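Local coordinates for protein Non-reducing end beta-L-arabinofuranosidase (Bacteroides thetaiotaomicron, PDB 5MQO) that probably hydrolyses glycosidic linkages of complex plant pectin, as an aceric acidase of glycoside hydrolase family GH127, at residues T377-T382 against L443-E448; K334-G339 against N431-S436; V504-Y509 against N514-L519; Y472-S477 against N489-N494. One frame throughout, in Å; residues are numbered along the deposited sequence.

Overall arrangement
From the N terminus, the chain first enters contact 2 at 334-339, then contact 1 at 377-382. Contact 2 closes at 431-436 before contact 1 closes at 443-448, so the two loops cross; they touch, because Asn431 ND2 reaches Asn380 O and Thr382 OG1. Together they tie the loops after helix 317-333 and before helix 382-399 to the chain between helices 402-416 and 458-466. In the beta domains contacts follow in series. Contact 4 closes a short excursion that includes strand 480-483, joining strands of two sheets, and contact 3 closes a hairpin. These two meet at Gln505, beside Tyr474 and Asn489, with centres about 13 Å apart; those of contacts 1 and 4 are about 35 Å apart.

Contact 1 of 4, residues T377-T382 against L443-E448; sequences TAHNET and LRWPKE
The imidazole of His379 and the indole of Trp445 meet rim to rim, neither lying over the other, with their planes at 82° and the centroids of imidazole and indole five-membered ring 5.8 Å apart. Across this meeting, His379 CE1 comes 4.0 Å from Trp445 NE1. One face of the indole carries Arg444 CB, displaced toward the rim, while Trp445 NE1 sits at the edge of the Arg444 guanidinium, in its plane. The case illustrates loop-on-loop packing in the GH127 catalytic domain: 377-382 runs into helix 382-399, with Glu381 at its N-cap, and 443-448 belongs to the loop ahead of helix 458-466. A disulfide between Cys383 and Cys458 ties the starts of these two helices together.

His379 reaches across because its CG stands anti to the backbone N (chi1 -172°), which swings the ring toward the tryptophan; Tyr345 meets the same imidazole edge-to-face. The second point of touch is purely apolar. Thr377 and Leu443 cross at about a right angle, and the methyl Thr377 CG2 lies 3.9 Å from Leu443 CD1, with Leu443 CD2 equally near. Arg444 is held from outside by a salt bridge to Asp346. Within 443-448, Lys447 NZ, two residues on from the tryptophan, donates to Trp445 O at 3.0 Å, from above the carbonyl plane.

Contact 2 of 4, residues K334-G339 against N431-S436; sequences KMYVTG and NPLRIS
Leu433 points its two methyls at Tyr336 and Val337, and this one leucine supplies more than half of the surface buried here. The motif is a type I beta turn, Tyr336 to Gly339, packed against the loop that leads into the short strand 434-435 of the C-terminal sheet. It shows how one branched side chain can provide most of the packing against a turn.

The tight part is at the tyrosine. Leu433 CD1 approaches Tyr336 CD2 to 3.7 Å, meeting the ring obliquely, and is 4.0 Å from Tyr336 CG. The other branch, Leu433 CD2, lies 4.0 Å from Tyr336 CD2, so both methyls press on one corner of the ring. The first torsion of Leu433 (chi1 -82°) sets CG beside the backbone N and opposite the carbonyl carbon, sending the methyls to the turn. Tyr336 OH is hydrogen-bonded to Pro374 O, which is likely to limit how the ring can shift.

Contact is looser further along the turn: Val337 CG1 is 4.3 Å from Leu433 CD2, and Val337 is partly exposed, whereas Leu433 and Tyr336 are buried. Trp693 of strand 690-697 touches both Val337 and Leu433, so the catalytic-domain turn here meets the C-terminal sheet. At Gly339, with phi 88°, a side chain would jam against the preceding carbonyl oxygen; the turn closes with Gly339 N donating to Tyr336 O at 2.8 Å.

Contact 3 of 4, residues V504-Y509 against N514-L519; sequences VQETDY and NVRVTL
Thr507 sets its hydroxyl anti to the backbone N (chi1 178°), beside the carbonyl carbon, and this brings OG1 to Asn514 O across the end of an antiparallel beta hairpin formed by strands 500-506 and 514-521. Gln505 starts the same way, CG trans to N, and runs out extended to cross Val515 at a slant, with Gln505 NE2 3.5 Å from Val515 CG1.

A hairpin is held first by its backbone. Val504 and Thr518 form one hydrogen-bonded pair: Val504 N donates to Thr518 O at 2.7 Å, and Thr518 N donates back to Val504 O. Glu506 and Arg516 repeat the pattern, and Gln505 with Val517 is the non-hydrogen-bonded pair between. Val504, Glu506, Arg516 and Thr518 share one face of the sheet, Gln505 and Val517 the other.

Beyond the Glu506-Arg516 pair, Thr507 OG1 donates to Asn514 O at 2.6 Å, from above the carbonyl plane, and accepts from Tyr509 N at 3.1 Å in an ST turn. With a valine here, the hydroxyl would be gone, and Asn514 O and Tyr509 N would probably both lose a mate, leaving this stretch of chain less firmly tied to 514-519.

On the face shared with Val504 and Thr518, Glu506 OE1 makes a long salt bridge to Arg516 NH1 at 3.9 Å, with carboxylate and guanidinium planes 62° apart, so the attraction is probably modest; Arg516 NE has Glu574 as its stronger partner. Closer is the aliphatic stem, Glu506 OE1 lying 3.6 Å from Arg516 CD.

Contact 4 of 4, residues Y472-S477 against N489-N494; sequences YAYTLS and NTLTTN
Tyr474, Leu491 and Asn489 carry this contact, the packing of two beta sheets face to face. Strand 474-477 belongs to a mixed sheet and strand 489-494 to the antiparallel sheet of the middle domain; their axes pass 10.5 Å apart, a separation bridged by side chains alone.

Tyr474 buries most. Its ring receives a CH-pi contact from Leu491 CD2, which stands 3.6 Å from the ring centroid and almost on the ring normal. Leu491 gets there because its CG is trans to the backbone N (chi1 164°), and Leu491 CB adds a second touch, 3.7 Å from Tyr474 CE2. The tyrosine's phenol end is met at its edge: Asn489 OD1 lies close to the ring plane, while the amide plane is turned 84° from it. Tyr474 OH and Asn489 OD1 are 2.7 Å apart, a hydrogen bond not fully settled because Gln505 OE1 of the adjoining strand, a weak partner of the same hydroxyl, also competes for the proton. The buried polar group thus sits among amides of two neighbouring strands.

Replacing this tyrosine by a leucine removes ring and hydroxyl, and is likely to leave Leu491 CD2 without the ring face it rests on and the Asn489 amide without the phenol oxygen beside it. Val44 of strand 44-46 also touches Tyr474 and Leu491. Further along, the packing thins to Leu476 CD1 lying 4.2 Å from Thr493 OG1.

Contact 1 of 4, residues T377-T382 against L443-E448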
# COMPACT_ATOMS: atom_id res chain seq x y z
N THR A 377 15.12 -2.05 -14.41
CA THR A 377 14.89 -3.40 -13.98
C THR A 377 14.32 -3.51 -12.56
O THR A 377 14.35 -4.60 -11.99
CB THR A 377 16.17 -4.24 -14.10
OG1 THR A 377 17.21 -3.64 -13.33
CG2 THR A 377 16.62 -4.32 -15.57
N ALA A 378 13.78 -2.43 -12.00
CA ALA A 378 13.04 -2.54 -10.73
C ALA A 378 11.86 -3.46 -10.93
O ALA A 378 11.10 -3.29 -11.88
CB ALA A 378 12.54 -1.19 -10.27
N HIS A 379 11.74 -4.47 -10.07
CA HIS A 379 10.66 -5.45 -10.17
C HIS A 379 9.40 -4.82 -9.60
O HIS A 379 8.47 -4.56 -10.35
CB HIS A 379 11.03 -6.76 -9.46
CG HIS A 379 10.05 -7.87 -9.68
ND1 HIS A 379 10.13 -8.72 -10.75
CD2 HIS A 379 8.99 -8.27 -8.95
CE1 HIS A 379 9.15 -9.61 -10.68
NE2 HIS A 379 8.44 -9.35 -9.60
N ASN A 380 9.38 -4.53 -8.30
CA ASN A 380 8.27 -3.82 -7.65
C ASN A 380 6.88 -4.36 -7.98
O ASN A 380 5.95 -3.65 -8.36
CB ASN A 380 8.38 -2.36 -8.00
CG ASN A 380 9.64 -1.74 -7.47
OD1 ASN A 380 10.24 -2.24 -6.50
ND2 ASN A 380 10.04 -0.62 -8.08
N GLU A 381 6.79 -5.67 -7.85
CA GLU A 381 5.54 -6.39 -7.89
C GLU A 381 4.48 -5.68 -7.02
O GLU A 381 4.74 -5.37 -5.86
CB GLU A 381 5.84 -7.80 -7.39
CG GLU A 381 4.64 -8.63 -7.04
CD GLU A 381 4.97 -10.10 -7.03
OE1 GLU A 381 6.14 -10.47 -6.68
OE2 GLU A 381 4.02 -10.84 -7.38
N THR A 382 3.30 -5.41 -7.59
CA THR A 382 2.31 -4.56 -6.91
C THR A 382 1.96 -5.03 -5.49
O THR A 382 1.76 -4.20 -4.60
CB THR A 382 1.03 -4.40 -7.75
OG1 THR A 382 1.38 -3.99 -9.08
CG2 THR A 382 0.08 -3.38 -7.12
N LEU A 443 12.36 -7.85 -20.43
CA LEU A 443 12.12 -8.35 -19.08
C LEU A 443 10.82 -9.13 -19.05
O LEU A 443 9.93 -8.87 -19.86
CB LEU A 443 12.05 -7.18 -18.08
CG LEU A 443 13.40 -6.45 -17.81
CD1 LEU A 443 13.19 -5.05 -17.24
CD2 LEU A 443 14.34 -7.24 -16.89
N ARG A 444 10.72 -10.11 -18.14
CA ARG A 444 9.47 -10.80 -17.83
C ARG A 444 8.36 -9.80 -17.50
O ARG A 444 8.61 -8.76 -16.90
CB ARG A 444 9.60 -11.68 -16.57
CG ARG A 444 10.62 -12.83 -16.58
CD ARG A 444 10.36 -13.81 -15.44
NE ARG A 444 10.72 -13.30 -14.12
CZ ARG A 444 11.90 -13.42 -13.50
NH1 ARG A 444 12.92 -14.05 -14.08
NH2 ARG A 444 12.07 -12.90 -12.29
N TRP A 445 7.14 -10.16 -17.86
CA TRP A 445 5.91 -9.42 -17.48
C TRP A 445 5.70 -8.20 -18.37
O TRP A 445 6.64 -7.46 -18.65
CB TRP A 445 5.83 -9.07 -15.97
CG TRP A 445 6.24 -10.21 -15.12
CD1 TRP A 445 7.30 -10.25 -14.26
CD2 TRP A 445 5.67 -11.52 -15.13
NE1 TRP A 445 7.40 -11.50 -13.70
CE2 TRP A 445 6.42 -12.30 -14.22
CE3 TRP A 445 4.59 -12.11 -15.82
CZ2 TRP A 445 6.13 -13.66 -13.97
CZ3 TRP A 445 4.30 -13.47 -15.58
CH2 TRP A 445 5.07 -14.22 -14.66
N PRO A 446 4.44 -8.00 -18.83
CA PRO A 446 4.17 -6.87 -19.72
C PRO A 446 4.48 -5.51 -19.09
O PRO A 446 4.45 -5.36 -17.85
CB PRO A 446 2.68 -7.02 -20.03
CG PRO A 446 2.12 -7.81 -18.89
CD PRO A 446 3.21 -8.74 -18.48
N LYS A 447 4.80 -4.54 -19.94
CA LYS A 447 5.13 -3.20 -19.50
C LYS A 447 4.10 -2.18 -19.96
O LYS A 447 4.32 -0.97 -19.84
CB LYS A 447 6.55 -2.85 -19.94
CG LYS A 447 7.63 -3.77 -19.35
CD LYS A 447 7.75 -3.63 -17.84
CE LYS A 447 8.89 -4.45 -17.24
NZ LYS A 447 8.58 -5.88 -16.97
N GLU A 448 2.97 -2.67 -20.44
CA GLU A 448 1.76 -1.90 -20.55
C GLU A 448 0.73 -2.64 -19.73
O GLU A 448 0.77 -3.87 -19.68
CB GLU A 448 1.33 -1.83 -22.00
CG GLU A 448 2.32 -1.07 -22.86
CD GLU A 448 1.81 -0.84 -24.28
OE1 GLU A 448 2.53 -1.24 -25.24
OE2 GLU A 448 0.70 -0.28 -24.43

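Contact 2 of 4, residues K334-G339 against N431-S436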
# COMPACT_ATOMS: atom_id res chain seq x y z
N LYS A 334 16.53 0.22 1.10
CA LYS A 334 16.08 -0.75 0.10
C LYS A 334 14.69 -0.50 -0.49
O LYS A 334 14.04 -1.43 -0.95
CB LYS A 334 16.11 -2.14 0.72
CG LYS A 334 17.49 -2.60 1.10
CD LYS A 334 17.46 -4.03 1.56
CE LYS A 334 18.76 -4.42 2.25
NZ LYS A 334 18.63 -5.81 2.77
N MET A 335 14.23 0.75 -0.49
CA MET A 335 12.87 1.06 -0.94
C MET A 335 12.96 2.10 -2.00
O MET A 335 13.68 3.09 -1.84
CB MET A 335 12.06 1.61 0.21
CG MET A 335 10.65 2.02 -0.15
SD MET A 335 9.75 2.55 1.30
CE MET A 335 10.30 4.26 1.34
N TYR A 336 12.21 1.90 -3.07
CA TYR A 336 12.11 2.94 -4.08
C TYR A 336 11.33 4.16 -3.55
O TYR A 336 10.51 4.04 -2.63
CB TYR A 336 11.51 2.38 -5.35
CG TYR A 336 12.41 1.43 -6.02
CD1 TYR A 336 12.41 0.07 -5.71
CD2 TYR A 336 13.29 1.87 -6.99
CE1 TYR A 336 13.27 -0.83 -6.38
CE2 TYR A 336 14.15 1.01 -7.65
CZ TYR A 336 14.14 -0.34 -7.35
OH TYR A 336 15.01 -1.19 -8.03
N VAL A 337 11.58 5.33 -4.13
CA VAL A 337 10.92 6.59 -3.73
C VAL A 337 9.39 6.59 -3.81
O VAL A 337 8.75 7.39 -3.16
CB VAL A 337 11.51 7.77 -4.55
CG1 VAL A 337 11.07 7.66 -6.01
CG2 VAL A 337 11.14 9.12 -3.96
N THR A 338 8.82 5.68 -4.59
CA THR A 338 7.38 5.41 -4.67
C THR A 338 6.84 4.44 -3.61
O THR A 338 5.65 4.10 -3.63
CB THR A 338 7.06 4.78 -6.04
OG1 THR A 338 7.78 3.55 -6.20
CG2 THR A 338 7.46 5.71 -7.17
N GLY A 339 7.70 3.97 -2.71
CA GLY A 339 7.32 2.98 -1.68
C GLY A 339 7.45 1.52 -2.12
O GLY A 339 7.27 0.61 -1.33
N ASN A 431 6.15 -2.71 -11.54
CA ASN A 431 6.07 -1.26 -11.47
C ASN A 431 7.47 -0.63 -11.64
O ASN A 431 8.04 -0.12 -10.67
CB ASN A 431 5.48 -0.84 -10.15
CG ASN A 431 4.02 -1.12 -10.08
OD1 ASN A 431 3.20 -0.34 -10.55
ND2 ASN A 431 3.69 -2.25 -9.51
N PRO A 432 7.99 -0.62 -12.87
CA PRO A 432 9.31 -0.06 -13.09
C PRO A 432 9.35 1.46 -12.88
O PRO A 432 8.31 2.11 -12.93
CB PRO A 432 9.60 -0.41 -14.57
CG PRO A 432 8.27 -0.43 -15.21
CD PRO A 432 7.28 -0.83 -14.14
N LEU A 433 10.55 1.99 -12.67
CA LEU A 433 10.76 3.44 -12.62
C LEU A 433 11.38 4.02 -13.87
O LEU A 433 11.81 5.17 -13.86
CB LEU A 433 11.63 3.77 -11.42
CG LEU A 433 10.88 3.87 -10.08
CD1 LEU A 433 10.61 2.47 -9.49
CD2 LEU A 433 11.67 4.80 -9.14
N ARG A 434 11.46 3.23 -14.94
CA ARG A 434 12.00 3.65 -16.23
C ARG A 434 11.62 2.65 -17.34
O ARG A 434 11.75 1.42 -17.18
CB ARG A 434 13.55 3.80 -16.19
CG ARG A 434 14.18 4.39 -17.46
CD ARG A 434 15.55 5.04 -17.28
NE ARG A 434 15.67 5.93 -16.11
CZ ARG A 434 16.79 6.14 -15.39
NH1 ARG A 434 17.97 5.54 -15.66
NH2 ARG A 434 16.74 6.97 -14.35
N ILE A 435 11.15 3.19 -18.47
CA ILE A 435 11.08 2.44 -19.72
C ILE A 435 11.95 3.17 -20.72
O ILE A 435 11.73 4.33 -20.99
CB ILE A 435 9.64 2.37 -20.30
CG1 ILE A 435 8.67 1.74 -19.29
CG2 ILE A 435 9.62 1.61 -21.62
CD1 ILE A 435 8.82 0.25 -19.10
N SER A 436 12.91 2.46 -21.29
CA SER A 436 13.70 2.98 -22.39
C SER A 436 13.50 2.10 -23.60
O SER A 436 13.70 0.90 -23.52
CB SER A 436 15.18 2.96 -22.00
OG SER A 436 16.02 3.07 -23.14

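Contact 3 of 4, residues V504-Y509 against N514-L519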
# COMPACT_ATOMS: atom_id res chain seq x y z
N VAL A 504 -17.28 15.78 8.65
CA VAL A 504 -17.18 15.96 7.22
C VAL A 504 -15.83 16.60 6.90
O VAL A 504 -15.46 17.63 7.47
CB VAL A 504 -18.31 16.85 6.67
CG1 VAL A 504 -18.33 16.82 5.15
CG2 VAL A 504 -19.64 16.36 7.20
N GLN A 505 -15.10 15.95 5.99
CA GLN A 505 -13.77 16.38 5.58
C GLN A 505 -13.89 16.93 4.18
O GLN A 505 -14.38 16.24 3.30
CB GLN A 505 -12.81 15.19 5.61
CG GLN A 505 -11.39 15.54 5.12
CD GLN A 505 -10.29 14.67 5.73
OE1 GLN A 505 -10.50 13.98 6.72
NE2 GLN A 505 -9.14 14.73 5.16
N GLU A 506 -13.46 18.18 3.99
CA GLU A 506 -13.49 18.79 2.66
C GLU A 506 -12.08 19.19 2.31
O GLU A 506 -11.40 19.81 3.12
CB GLU A 506 -14.40 20.00 2.66
CG GLU A 506 -15.73 19.78 3.40
CD GLU A 506 -16.71 20.92 3.17
OE1 GLU A 506 -16.65 21.95 3.89
OE2 GLU A 506 -17.54 20.77 2.25
N THR A 507 -11.63 18.79 1.11
CA THR A 507 -10.29 19.12 0.60
C THR A 507 -10.10 18.64 -0.83
O THR A 507 -10.76 17.67 -1.22
CB THR A 507 -9.19 18.47 1.45
OG1 THR A 507 -7.93 18.80 0.87
CG2 THR A 507 -9.36 16.92 1.55
N ASP A 508 -9.22 19.28 -1.60
CA ASP A 508 -8.95 18.81 -2.98
C ASP A 508 -7.65 18.00 -3.04
O ASP A 508 -7.14 17.70 -4.11
CB ASP A 508 -8.97 19.96 -4.02
CG ASP A 508 -9.11 19.46 -5.51
OD1 ASP A 508 -9.76 18.41 -5.76
OD2 ASP A 508 -8.56 20.12 -6.44
N TYR A 509 -7.14 17.63 -1.86
CA TYR A 509 -5.99 16.72 -1.67
C TYR A 509 -6.18 15.48 -2.54
O TYR A 509 -7.31 15.03 -2.72
CB TYR A 509 -5.90 16.31 -0.18
CG TYR A 509 -4.56 15.79 0.32
CD1 TYR A 509 -3.60 16.66 0.86
CD2 TYR A 509 -4.27 14.45 0.32
CE1 TYR A 509 -2.39 16.18 1.34
CE2 TYR A 509 -3.06 13.97 0.79
CZ TYR A 509 -2.12 14.83 1.30
OH TYR A 509 -0.93 14.31 1.76
N ASN A 514 -5.10 21.94 1.47
CA ASN A 514 -6.05 22.59 2.38
C ASN A 514 -7.09 21.61 2.83
O ASN A 514 -7.86 21.13 2.00
CB ASN A 514 -6.76 23.76 1.71
CG ASN A 514 -5.80 24.78 1.17
OD1 ASN A 514 -4.92 25.27 1.90
ND2 ASN A 514 -5.92 25.09 -0.11
N VAL A 515 -7.14 21.35 4.14
CA VAL A 515 -8.14 20.42 4.70
C VAL A 515 -9.07 21.12 5.70
O VAL A 515 -8.64 21.92 6.51
CB VAL A 515 -7.48 19.18 5.34
CG1 VAL A 515 -8.50 18.14 5.76
CG2 VAL A 515 -6.50 18.57 4.34
N ARG A 516 -10.35 20.80 5.60
CA ARG A 516 -11.31 21.29 6.53
C ARG A 516 -12.06 20.11 7.08
O ARG A 516 -12.63 19.32 6.31
CB ARG A 516 -12.29 22.24 5.84
CG ARG A 516 -13.38 22.79 6.75
CD ARG A 516 -14.32 23.65 5.96
NE ARG A 516 -13.65 24.82 5.43
CZ ARG A 516 -14.22 25.74 4.66
NH1 ARG A 516 -15.50 25.65 4.31
NH2 ARG A 516 -13.49 26.76 4.24
N VAL A 517 -12.06 20.03 8.42
CA VAL A 517 -12.83 19.05 9.16
C VAL A 517 -13.97 19.80 9.85
O VAL A 517 -13.76 20.75 10.61
CB VAL A 517 -11.95 18.25 10.16
CG1 VAL A 517 -12.77 17.26 10.98
CG2 VAL A 517 -10.88 17.50 9.37
N THR A 518 -15.19 19.38 9.54
CA THR A 518 -16.38 19.99 10.08
C THR A 518 -17.06 18.93 10.92
O THR A 518 -17.27 17.83 10.44
CB THR A 518 -17.32 20.43 8.94
OG1 THR A 518 -16.58 21.21 7.97
CG2 THR A 518 -18.48 21.22 9.50
N LEU A 519 -17.41 19.28 12.17
CA LEU A 519 -18.12 18.38 13.09
C LEU A 519 -19.63 18.48 13.03
O LEU A 519 -20.18 19.44 13.55
CB LEU A 519 -17.72 18.72 14.51
CG LEU A 519 -16.28 18.34 14.79
CD1 LEU A 519 -15.78 19.18 15.94
CD2 LEU A 519 -16.14 16.85 15.10

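Contact 4 of 4, residues Y472-S477 against N489-N494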
# COMPACT_ATOMS: atom_id res chain seq x y z
N TYR A 472 -8.30 3.33 5.58
CA TYR A 472 -7.02 3.88 6.03
C TYR A 472 -7.02 5.41 6.37
O TYR A 472 -5.99 5.99 6.73
CB TYR A 472 -5.96 3.54 4.94
CG TYR A 472 -5.78 2.04 4.77
CD1 TYR A 472 -4.90 1.34 5.59
CD2 TYR A 472 -6.55 1.31 3.85
CE1 TYR A 472 -4.79 -0.03 5.50
CE2 TYR A 472 -6.44 -0.08 3.75
CZ TYR A 472 -5.55 -0.75 4.58
OH TYR A 472 -5.37 -2.11 4.49
N ALA A 473 -8.18 6.06 6.30
CA ALA A 473 -8.23 7.53 6.42
C ALA A 473 -8.03 7.97 7.85
O ALA A 473 -7.34 8.94 8.06
CB ALA A 473 -9.52 8.08 5.87
N TYR A 474 -8.60 7.24 8.81
CA TYR A 474 -8.52 7.61 10.23
C TYR A 474 -8.14 6.42 11.11
O TYR A 474 -8.30 5.26 10.72
CB TYR A 474 -9.88 8.14 10.75
CG TYR A 474 -10.53 9.31 10.01
CD1 TYR A 474 -10.24 10.64 10.35
CD2 TYR A 474 -11.49 9.09 9.01
CE1 TYR A 474 -10.84 11.72 9.67
CE2 TYR A 474 -12.09 10.15 8.35
CZ TYR A 474 -11.77 11.46 8.68
OH TYR A 474 -12.36 12.49 8.02
N THR A 475 -7.64 6.69 12.31
CA THR A 475 -7.68 5.71 13.38
C THR A 475 -8.24 6.34 14.63
O THR A 475 -8.35 7.56 14.73
CB THR A 475 -6.28 5.19 13.71
OG1 THR A 475 -5.42 6.32 13.90
CG2 THR A 475 -5.72 4.29 12.57
N LEU A 476 -8.55 5.50 15.60
CA LEU A 476 -9.04 5.97 16.91
C LEU A 476 -8.10 5.53 18.03
O LEU A 476 -7.27 4.63 17.84
CB LEU A 476 -10.42 5.39 17.20
CG LEU A 476 -11.44 5.35 16.06
CD1 LEU A 476 -12.60 4.43 16.42
CD2 LEU A 476 -11.93 6.75 15.71
N SER A 477 -8.26 6.19 19.17
CA SER A 477 -7.70 5.73 20.45
C SER A 477 -8.58 6.31 21.54
O SER A 477 -9.52 7.03 21.24
CB SER A 477 -6.23 6.13 20.60
OG SER A 477 -6.04 7.50 20.85
N ASN A 489 -14.30 13.22 2.47
CA ASN A 489 -15.01 12.10 3.06
C ASN A 489 -16.01 12.49 4.16
O ASN A 489 -15.92 13.56 4.74
CB ASN A 489 -13.99 11.10 3.65
CG ASN A 489 -13.29 11.63 4.91
OD1 ASN A 489 -13.93 11.86 5.96
ND2 ASN A 489 -12.00 11.79 4.83
N THR A 490 -16.94 11.57 4.44
CA THR A 490 -17.65 11.55 5.72
C THR A 490 -17.08 10.47 6.65
O THR A 490 -16.66 9.41 6.20
CB THR A 490 -19.15 11.25 5.56
OG1 THR A 490 -19.31 9.99 4.93
CG2 THR A 490 -19.83 12.33 4.74
N LEU A 491 -17.06 10.76 7.95
CA LEU A 491 -16.85 9.77 8.99
C LEU A 491 -17.97 9.83 10.02
O LEU A 491 -18.19 10.89 10.60
CB LEU A 491 -15.53 10.03 9.71
CG LEU A 491 -15.30 9.35 11.06
CD1 LEU A 491 -15.36 7.83 10.94
CD2 LEU A 491 -13.95 9.79 11.60
N THR A 492 -18.65 8.69 10.24
CA THR A 492 -19.58 8.50 11.36
C THR A 492 -19.18 7.25 12.16
O THR A 492 -19.41 6.12 11.73
CB THR A 492 -21.04 8.40 10.89
OG1 THR A 492 -21.23 7.19 10.18
CG2 THR A 492 -21.40 9.54 9.92
N THR A 493 -18.55 7.49 13.29
CA THR A 493 -18.29 6.45 14.28
C THR A 493 -19.21 6.65 15.47
O THR A 493 -19.92 7.65 15.56
CB THR A 493 -16.83 6.48 14.79
OG1 THR A 493 -16.60 5.34 15.63
CG2 THR A 493 -16.51 7.76 15.62
N ASN A 494 -19.19 5.68 16.38
CA ASN A 494 -19.76 5.83 17.71
C ASN A 494 -18.57 6.07 18.61
O ASN A 494 -17.59 5.33 18.52
CB ASN A 494 -20.51 4.56 18.14
CG ASN A 494 -21.53 4.83 19.24
OD1 ASN A 494 -21.17 5.18 20.37
ND2 ASN A 494 -22.81 4.69 18.90